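Local coordinates for Abbfa_003403 (Acinetobacter baumannii, PDB 4ZXH), which is a four-domain nonribosomal peptide synthetase that probably activates an amino acid, loads it onto its phosphopantetheine-bearing carrier domain, forms an amide bond and releases the product through its thioesterase, at residues R1166-E1171 with D1281-D1286. Sequence-based numbering, arbitrary orientation.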
# COMPACT_ATOMS: atom_id res chain seq x y z
N ARG A 1166 -38.22 -15.56 -34.81
CA ARG A 1166 -38.65 -15.97 -36.15
C ARG A 1166 -39.08 -17.44 -36.11
O ARG A 1166 -38.43 -18.28 -35.52
CB ARG A 1166 -37.54 -15.68 -37.13
CG ARG A 1166 -37.24 -14.20 -36.95
CD ARG A 1166 -35.92 -13.73 -37.39
NE ARG A 1166 -35.90 -12.29 -37.22
CZ ARG A 1166 -34.81 -11.55 -37.26
NH1 ARG A 1166 -33.64 -12.13 -37.48
NH2 ARG A 1166 -34.88 -10.23 -37.12
N ALA A 1167 -40.27 -17.70 -36.64
CA ALA A 1167 -40.84 -19.03 -36.55
C ALA A 1167 -39.95 -19.99 -37.31
O ALA A 1167 -39.38 -19.61 -38.34
CB ALA A 1167 -42.28 -19.05 -37.10
N PRO A 1168 -39.80 -21.22 -36.80
CA PRO A 1168 -38.98 -22.26 -37.44
C PRO A 1168 -39.66 -22.83 -38.69
O PRO A 1168 -40.18 -23.94 -38.68
CB PRO A 1168 -38.85 -23.32 -36.35
CG PRO A 1168 -40.08 -23.16 -35.53
CD PRO A 1168 -40.40 -21.69 -35.54
N ILE A 1169 -39.66 -22.05 -39.76
CA ILE A 1169 -40.22 -22.49 -41.03
C ILE A 1169 -39.19 -22.16 -42.12
O ILE A 1169 -38.35 -21.27 -41.93
CB ILE A 1169 -41.59 -21.82 -41.31
CG1 ILE A 1169 -41.44 -20.30 -41.49
CG2 ILE A 1169 -42.59 -22.16 -40.19
CD1 ILE A 1169 -42.71 -19.62 -42.01
N PRO A 1170 -39.21 -22.89 -43.24
CA PRO A 1170 -38.24 -22.72 -44.33
C PRO A 1170 -37.99 -21.28 -44.83
O PRO A 1170 -36.82 -20.94 -45.01
CB PRO A 1170 -38.85 -23.57 -45.45
CG PRO A 1170 -39.46 -24.71 -44.71
CD PRO A 1170 -40.03 -24.09 -43.44
N GLU A 1171 -39.03 -20.48 -45.07
CA GLU A 1171 -38.87 -19.07 -45.47
C GLU A 1171 -37.87 -18.28 -44.61
O GLU A 1171 -37.24 -17.33 -45.07
CB GLU A 1171 -40.21 -18.32 -45.38
CG GLU A 1171 -41.35 -18.77 -46.25
CD GLU A 1171 -42.22 -19.86 -45.61
OE1 GLU A 1171 -41.68 -20.76 -44.91
OE2 GLU A 1171 -43.45 -19.79 -45.79
N ASP A 1281 -48.01 -17.71 -37.65
CA ASP A 1281 -49.35 -18.02 -38.12
C ASP A 1281 -49.41 -19.36 -38.87
O ASP A 1281 -50.49 -19.87 -39.13
CB ASP A 1281 -49.90 -16.90 -39.02
CG ASP A 1281 -48.97 -16.56 -40.19
OD1 ASP A 1281 -47.74 -16.53 -39.99
OD2 ASP A 1281 -49.48 -16.33 -41.31
N GLN A 1282 -48.25 -19.93 -39.21
CA GLN A 1282 -48.24 -21.19 -39.96
C GLN A 1282 -48.03 -22.38 -39.02
O GLN A 1282 -48.03 -23.53 -39.45
CB GLN A 1282 -47.15 -21.19 -41.03
CG GLN A 1282 -47.12 -19.98 -41.94
CD GLN A 1282 -46.13 -20.15 -43.09
OE1 GLN A 1282 -45.47 -21.18 -43.21
NE2 GLN A 1282 -45.98 -19.11 -43.90
N LEU A 1283 -47.84 -22.09 -37.74
CA LEU A 1283 -47.58 -23.12 -36.74
C LEU A 1283 -48.61 -23.10 -35.64
O LEU A 1283 -48.99 -24.15 -35.11
CB LEU A 1283 -46.19 -22.95 -36.13
CG LEU A 1283 -45.01 -23.19 -37.05
CD1 LEU A 1283 -43.72 -23.05 -36.27
CD2 LEU A 1283 -45.13 -24.56 -37.69
N VAL A 1284 -49.05 -21.91 -35.26
CA VAL A 1284 -49.97 -21.76 -34.13
C VAL A 1284 -51.27 -21.12 -34.60
O VAL A 1284 -51.26 -20.16 -35.36
CB VAL A 1284 -49.33 -20.92 -33.02
CG1 VAL A 1284 -50.25 -20.84 -31.83
CG2 VAL A 1284 -47.98 -21.53 -32.63
N LYS A 1285 -52.40 -21.66 -34.16
CA LYS A 1285 -53.68 -21.23 -34.70
C LYS A 1285 -54.45 -20.29 -33.78
O LYS A 1285 -54.68 -19.13 -34.12
CB LYS A 1285 -54.56 -22.45 -35.03
N ASP A 1286 -54.85 -20.80 -32.62
CA ASP A 1286 -55.80 -20.09 -31.78
C ASP A 1286 -55.16 -19.51 -30.50
O ASP A 1286 -55.70 -18.60 -29.89
CB ASP A 1286 -56.96 -21.02 -31.42
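Leu1283 forms the tightly packed half of this contact by setting its CD1 methyl against the ring of Pro1168, 3.7 Å from Pro1168 CD. Ala1167 CB lies 4.3 Å from Leu1283 CD1, and Ile1169 adds its CG2 branch, 4.1 Å from Leu1283 CG, the two side chains running past each other in opposite directions. All four of these residues are buried. Pro1168 presents its ring from the centre of an inverse gamma turn, closed by a 2.8 Å bond from Ile1169 N to Ala1167 O; Asn1172 ND2 also donates to that carbonyl.

On the outer side Gln1282 and Glu1171 are exposed, and the buried Ile1169 lies between the two halves. Gln1282 is extended beyond CG (chi2 -173°) and its side chain crosses that of Ile1169 at about a right angle, with Ile1169 CD1 3.4 Å from Gln1282 OE1. Gln1282 NE2 donates to Glu1171 OE2 at 3.2 Å. The N-H points fairly straight at the oxygen (158°), which lies near the amide plane but is approached from above the carboxylate plane, 42° out of it.

In the thioesterase domain, whose central sheet and probable Cys1137-His1297-Asp1164 triad fit an alpha/beta hydrolase, the contact joins the loops following the neighbouring parallel strands 1157-1163 and 1262-1267. A backbone hydrogen bond between Ala1167 and Leu1278 ties the same loops together. With four buried residues meeting around Leu1283, apolar burial probably supplies much of the cohesion, though Gln1282 also buries substantial surface; the single exposed hydrogen bond, tilted from the carboxylate plane, is probably the weaker element.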